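Local coordinates for protein IclR family transcriptional regulator (Brucella abortus, PDB 5WHM) that acts as an IclR-type transcriptional repressor, probably binding operator DNA through its N-terminal winged helix-turn-helix domain, at residues T9-G14 against T52-P57; L33-P38 against Q46-K51. All blocks are in the same frame, centred on the assembly; numbering follows the deposited sequence.

In the fold
From the N terminus, the chain first passes through 9-14, ahead of the short helix 15-18, then runs up helix 24-33 into 33-38. After a short connection it enters helix 45-52, whose residues 46-51 fold back on 33-38 to close contact 2. The turn 52-57 follows directly and meets 9-14, so contact 1 closes a longer loop with contact 2 nested inside it. Their centres lie 12 Å apart, and they touch where Thr-52 CG2 packs 3.5 Å from Cys-35 SG. Contact 2 joins the chain leaving helix 24-33 to helix 45-52; contact 1 joins the N-terminal arm to the turn between the second and third helices of the helix-turn-helix domain.

Contact 1. Residues T9-G14 against T52-P57; sequences TPLEAG and TGLPKP
Leu-11 and Leu-54 make the side-chain packing of this small interface, which buries 99 Å² in all and has no hydrogen bond between its segments. Along 9-14, Thr-9 begins the type I turn that holds Leu-11 at its third position. The turn runs from Thr-9 to Glu-12, with Glu-12 N bonded to Thr-9 O at 3.1 Å. A second tie joins the same two residues through their side chains: Thr-9 OG1 donates to Glu-12 OE1 at 2.9 Å, using the anti lone pair of the carboxylate oxygen. Pro-10, inside the turn, packs on Glu-31 of helix 24-33 and on Leu-69 of the second subunit.

Leu-11 points at the other segment. Its second torsion (chi2 -155°) extends CD1 roughly away from CA, and this branch leads: CD1 lies 3.8 Å from both CG and CD1 of Leu-54 and 3.9 Å from its CD2. A single methyl thus sits against the branch point and both methyls of its partner, and the two side chains cross at about a right angle. The same Leu-11 CD1 reaches 3.9 Å from Thr-52 O, at the close of helix 45-52. Gly-53 to Pro-55 form the turn of the helix-turn-helix motif between helix 45-52 and helix 56-69, the latter by family analogy probably the recognition helix. Gly-53 leaves the helix with positive phi (79°), a conformation that favours glycine. The chain here is held by an ST turn, Leu-54 N donating to Thr-52 OG1 at 3.2 Å and 166°; that hydroxyl is also hydrogen-bonded to Ile-48 O. Arg-28 of helix 24-33 touches both leucines, while Val-59 and Leu-62 of helix 56-69 pack on Leu-54.

Contact 2. Residues L33-P38 against Q46-K51; sequences LRCFTP and QEIAHK
Cys-35 lies against the aliphatic part of Lys-51, its SG 3.8 Å from both CB and CD of the lysine. Lys-51 is extended as far as CE, its atom nearest the carbonyl at 4.1 Å from Cys-35 O; the bend that follows (chi4 -55°) leaves NZ farther off. A water bridges the two groups, donating to Cys-35 O at 2.8 Å and accepting a weak bond from Lys-51 NZ at 3.2 Å. The main polar partner of that ammonium is Glu-40, through a salt bridge. Beside this pair, Ile-48 CD1 comes to 4.0 Å from Phe-36 CZ, approaching the ring obliquely, and Ile-48 CG2 lies 4.3 Å from Cys-35 SG.

These residues pack the second helix of the winged helix-turn-helix domain, 45-52, against the chain leaving its first helix, 24-33. A type I turn from Leu-33 to Phe-36, with Phe-36 N bonded to Leu-33 O at 3.3 Å, positions Cys-35 and Phe-36; Leu-33 O also lies in plane at the Phe-36 ring edge. Further out, Leu-43 touches Cys-35, Phe-36 and Ile-48. Val-59 and Thr-63 of helix 56-69 pack on Ile-48, while Leu-72, Tyr-81 and Leu-83 of the two-stranded wing pack on Phe-36.

Contact 1. Residues T9-G14 against T52-P57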
loop_
_atom_site.group_PDB
_atom_site.type_symbol
_atom_site.label_atom_id
_atom_site.label_comp_id
_atom_site.label_asym_id
_atom_site.label_seq_id
_atom_site.Cartn_x
_atom_site.Cartn_y
_atom_site.Cartn_z
ATOM N N THR C 9 -4.907 20.870 4.765
ATOM C CA THR C 9 -3.858 21.429 5.620
ATOM C C THR C 9 -4.168 21.117 7.079
ATOM O O THR C 9 -4.515 22.017 7.863
ATOM C CB THR C 9 -3.744 22.938 5.415
ATOM O OG1 THR C 9 -5.006 23.534 5.725
ATOM C CG2 THR C 9 -3.377 23.258 3.973
ATOM N N PRO C 10 -4.044 19.850 7.485
ATOM C CA PRO C 10 -4.470 19.465 8.838
ATOM C C PRO C 10 -3.618 20.048 9.955
ATOM O O PRO C 10 -4.032 19.972 11.123
ATOM C CB PRO C 10 -4.375 17.934 8.816
ATOM C CG PRO C 10 -3.403 17.626 7.748
ATOM C CD PRO C 10 -3.520 18.702 6.725
ATOM N N LEU C 11 -2.453 20.618 9.662
ATOM C CA LEU C 11 -1.642 21.176 10.733
ATOM C C LEU C 11 -1.921 22.667 10.926
ATOM O O LEU C 11 -1.277 23.309 11.765
ATOM C CB LEU C 11 -0.150 20.910 10.474
ATOM C CG LEU C 11 0.295 19.416 10.467
ATOM C CD1 LEU C 11 1.765 19.272 10.814
ATOM C CD2 LEU C 11 -0.549 18.530 11.373
ATOM N N GLU C 12 -2.898 23.206 10.197
ATOM C CA GLU C 12 -3.345 24.596 10.318
ATOM C C GLU C 12 -3.690 24.988 11.750
ATOM O O GLU C 12 -3.865 24.126 12.620
ATOM C CB GLU C 12 -4.570 24.820 9.440
ATOM C CG GLU C 12 -5.810 24.081 9.957
ATOM C CD GLU C 12 -7.033 24.282 9.074
ATOM O OE1 GLU C 12 -6.889 24.184 7.836
ATOM O OE2 GLU C 12 -8.135 24.541 9.612
ATOM N N ALA C 13 -3.827 26.292 11.989
ATOM C CA ALA C 13 -4.075 26.791 13.332
ATOM C C ALA C 13 -5.487 26.448 13.796
ATOM O O ALA C 13 -6.454 26.535 13.031
ATOM C CB ALA C 13 -3.860 28.308 13.385
ATOM N N GLY C 14 -5.591 26.027 15.056
ATOM C CA GLY C 14 -6.861 25.983 15.758
ATOM C C GLY C 14 -7.839 24.904 15.346
ATOM O O GLY C 14 -9.051 25.121 15.436
ATOM N N THR C 52 7.091 19.909 7.393
ATOM C CA THR C 52 5.833 19.944 8.124
ATOM C C THR C 52 5.595 21.260 8.845
ATOM O O THR C 52 4.451 21.535 9.214
ATOM C CB THR C 52 5.783 18.835 9.171
ATOM O OG1 THR C 52 6.881 19.001 10.092
ATOM C CG2 THR C 52 5.780 17.405 8.503
ATOM N N GLY C 53 6.637 22.055 9.081
ATOM C CA GLY C 53 6.529 23.226 9.933
ATOM C C GLY C 53 6.564 22.935 11.428
ATOM O O GLY C 53 6.564 23.877 12.219
ATOM N N LEU C 54 6.612 21.666 11.844
ATOM C CA LEU C 54 6.625 21.342 13.270
ATOM C C LEU C 54 8.017 21.570 13.867
ATOM O O LEU C 54 9.037 21.370 13.194
ATOM C CB LEU C 54 6.219 19.881 13.492
ATOM C CG LEU C 54 4.796 19.502 13.069
ATOM C CD1 LEU C 54 4.605 17.977 12.968
ATOM C CD2 LEU C 54 3.777 20.151 14.026
ATOM N N PRO C 55 8.091 21.927 15.148
ATOM C CA PRO C 55 9.407 22.023 15.805
ATOM C C PRO C 55 10.157 20.689 15.790
ATOM O O PRO C 55 9.570 19.603 15.854
ATOM C CB PRO C 55 9.060 22.455 17.240
ATOM C CG PRO C 55 7.670 23.024 17.157
ATOM C CD PRO C 55 6.983 22.224 16.073
ATOM N N LYS C 56 11.481 20.784 15.721
ATOM C CA LYS C 56 12.318 19.586 15.721
ATOM C C LYS C 56 12.110 18.651 16.921
ATOM O O LYS C 56 12.077 17.427 16.701
ATOM C CB LYS C 56 13.794 19.996 15.594
ATOM C CG LYS C 56 14.671 18.909 14.955
ATOM C CD LYS C 56 16.168 19.225 15.084
ATOM C CE LYS C 56 17.039 18.011 14.752
ATOM N NZ LYS C 56 18.307 17.968 15.571
ATOM N N PRO C 57 11.977 19.113 18.181
ATOM C CA PRO C 57 11.693 18.144 19.265
ATOM C C PRO C 57 10.369 17.425 19.064
ATOM O O PRO C 57 10.233 16.259 19.449
ATOM C CB PRO C 57 11.677 19.007 20.544
ATOM C CG PRO C 57 12.334 20.302 20.167
ATOM C CD PRO C 57 12.065 20.497 18.692
#

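Contact 2. Residues L33-P38 against Q46-K51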
loop_
_atom_site.group_PDB
_atom_site.type_symbol
_atom_site.label_atom_id
_atom_site.label_comp_id
_atom_site.label_asym_id
_atom_site.label_seq_id
_atom_site.Cartn_x
_atom_site.Cartn_y
_atom_site.Cartn_z
ATOM N N LEU C 33 4.502 10.903 8.224
ATOM C CA LEU C 33 4.566 9.786 7.278
ATOM C C LEU C 33 4.309 10.248 5.847
ATOM O O LEU C 33 4.887 9.691 4.907
ATOM C CB LEU C 33 3.559 8.699 7.650
ATOM C CG LEU C 33 3.884 7.914 8.921
ATOM C CD1 LEU C 33 2.681 7.030 9.291
ATOM C CD2 LEU C 33 5.173 7.085 8.694
ATOM N N ARG C 34 3.485 11.286 5.661
ATOM C CA ARG C 34 3.239 11.788 4.300
ATOM C C ARG C 34 4.444 12.500 3.693
ATOM O O ARG C 34 4.415 12.804 2.490
ATOM C CB ARG C 34 2.054 12.751 4.283
ATOM C CG ARG C 34 0.689 12.117 4.468
ATOM C CD ARG C 34 -0.396 13.171 4.159
ATOM N NE ARG C 34 -1.753 12.627 4.194
ATOM C CZ ARG C 34 -2.474 12.319 3.112
ATOM N NH1 ARG C 34 -3.713 11.827 3.247
ATOM N NH2 ARG C 34 -1.965 12.510 1.898
ATOM N N CYS C 35 5.475 12.809 4.486
ATOM C CA CYS C 35 6.674 13.447 3.938
ATOM C C CYS C 35 7.437 12.511 3.021
ATOM O O CYS C 35 8.212 12.974 2.184
ATOM C CB CYS C 35 7.617 13.879 5.062
ATOM S SG CYS C 35 7.033 15.306 5.937
ATOM N N PHE C 36 7.281 11.203 3.220
ATOM C CA PHE C 36 7.973 10.194 2.427
ATOM C C PHE C 36 7.176 9.931 1.160
ATOM O O PHE C 36 5.950 9.749 1.206
ATOM C CB PHE C 36 8.163 8.909 3.240
ATOM C CG PHE C 36 9.041 9.094 4.461
ATOM C CD1 PHE C 36 8.505 9.578 5.638
ATOM C CD2 PHE C 36 10.406 8.801 4.420
ATOM C CE1 PHE C 36 9.305 9.780 6.770
ATOM C CE2 PHE C 36 11.209 8.967 5.547
ATOM C CZ PHE C 36 10.665 9.460 6.726
ATOM N N THR C 37 7.850 9.997 0.024
ATOM C CA THR C 37 7.129 9.798 -1.222
ATOM C C THR C 37 7.883 8.780 -2.057
ATOM O O THR C 37 8.990 8.384 -1.667
ATOM C CB THR C 37 6.984 11.122 -2.010
ATOM O OG1 THR C 37 8.226 11.402 -2.654
ATOM C CG2 THR C 37 6.587 12.293 -1.120
ATOM N N PRO C 38 7.355 8.363 -3.223
ATOM C CA PRO C 38 8.139 7.460 -4.088
ATOM C C PRO C 38 9.495 8.013 -4.505
ATOM O O PRO C 38 10.400 7.222 -4.792
ATOM C CB PRO C 38 7.220 7.237 -5.307
ATOM C CG PRO C 38 5.804 7.458 -4.730
ATOM C CD PRO C 38 5.989 8.585 -3.755
ATOM N N GLN C 46 15.410 17.004 10.655
ATOM C CA GLN C 46 15.394 18.406 10.240
ATOM C C GLN C 46 14.653 18.607 8.918
ATOM O O GLN C 46 13.937 19.602 8.752
ATOM C CB GLN C 46 16.815 18.962 10.141
ATOM C CG GLN C 46 16.850 20.485 9.880
ATOM C CD GLN C 46 16.297 21.311 11.062
ATOM O OE1 GLN C 46 17.000 21.558 12.053
ATOM N NE2 GLN C 46 15.037 21.748 10.950
ATOM N N GLU C 47 14.836 17.701 7.953
ATOM C CA GLU C 47 14.042 17.771 6.725
ATOM C C GLU C 47 12.559 17.647 7.031
ATOM O O GLU C 47 11.729 18.328 6.420
ATOM C CB GLU C 47 14.450 16.664 5.746
ATOM C CG GLU C 47 15.815 16.834 5.095
ATOM C CD GLU C 47 16.330 15.523 4.496
ATOM O OE1 GLU C 47 16.285 15.371 3.248
ATOM O OE2 GLU C 47 16.780 14.643 5.280
ATOM N N ILE C 48 12.202 16.771 7.972
ATOM C CA ILE C 48 10.793 16.572 8.293
ATOM C C ILE C 48 10.228 17.802 9.001
ATOM O O ILE C 48 9.085 18.198 8.746
ATOM C CB ILE C 48 10.604 15.277 9.104
ATOM C CG1 ILE C 48 10.957 14.061 8.226
ATOM C CG2 ILE C 48 9.166 15.154 9.619
ATOM C CD1 ILE C 48 11.108 12.771 9.004
ATOM N N ALA C 49 11.017 18.440 9.875
ATOM C CA ALA C 49 10.567 19.683 10.506
ATOM C C ALA C 49 10.352 20.770 9.465
ATOM O O ALA C 49 9.396 21.554 9.557
ATOM C CB ALA C 49 11.586 20.179 11.543
ATOM N N HIS C 50 11.258 20.865 8.490
ATOM C CA HIS C 50 11.105 21.899 7.471
ATOM C C HIS C 50 9.853 21.645 6.640
ATOM O O HIS C 50 9.073 22.567 6.391
ATOM C CB HIS C 50 12.345 21.975 6.586
ATOM C CG HIS C 50 12.212 22.964 5.465
ATOM N ND1 HIS C 50 11.614 22.655 4.260
ATOM C CD2 HIS C 50 12.565 24.270 5.383
ATOM C CE1 HIS C 50 11.619 23.722 3.479
ATOM N NE2 HIS C 50 12.193 24.714 4.136
ATOM N N LYS C 51 9.626 20.385 6.229
ATOM C CA LYS C 51 8.473 20.061 5.388
ATOM C C LYS C 51 7.150 20.268 6.116
ATOM O O LYS C 51 6.153 20.670 5.503
ATOM C CB LYS C 51 8.546 18.603 4.918
ATOM C CG LYS C 51 9.585 18.309 3.852
ATOM C CD LYS C 51 9.517 16.781 3.522
ATOM C CE LYS C 51 10.556 16.365 2.495
ATOM N NZ LYS C 51 10.416 17.179 1.292
HETATM O O HOH W 1 7.854 15.308 0.740
#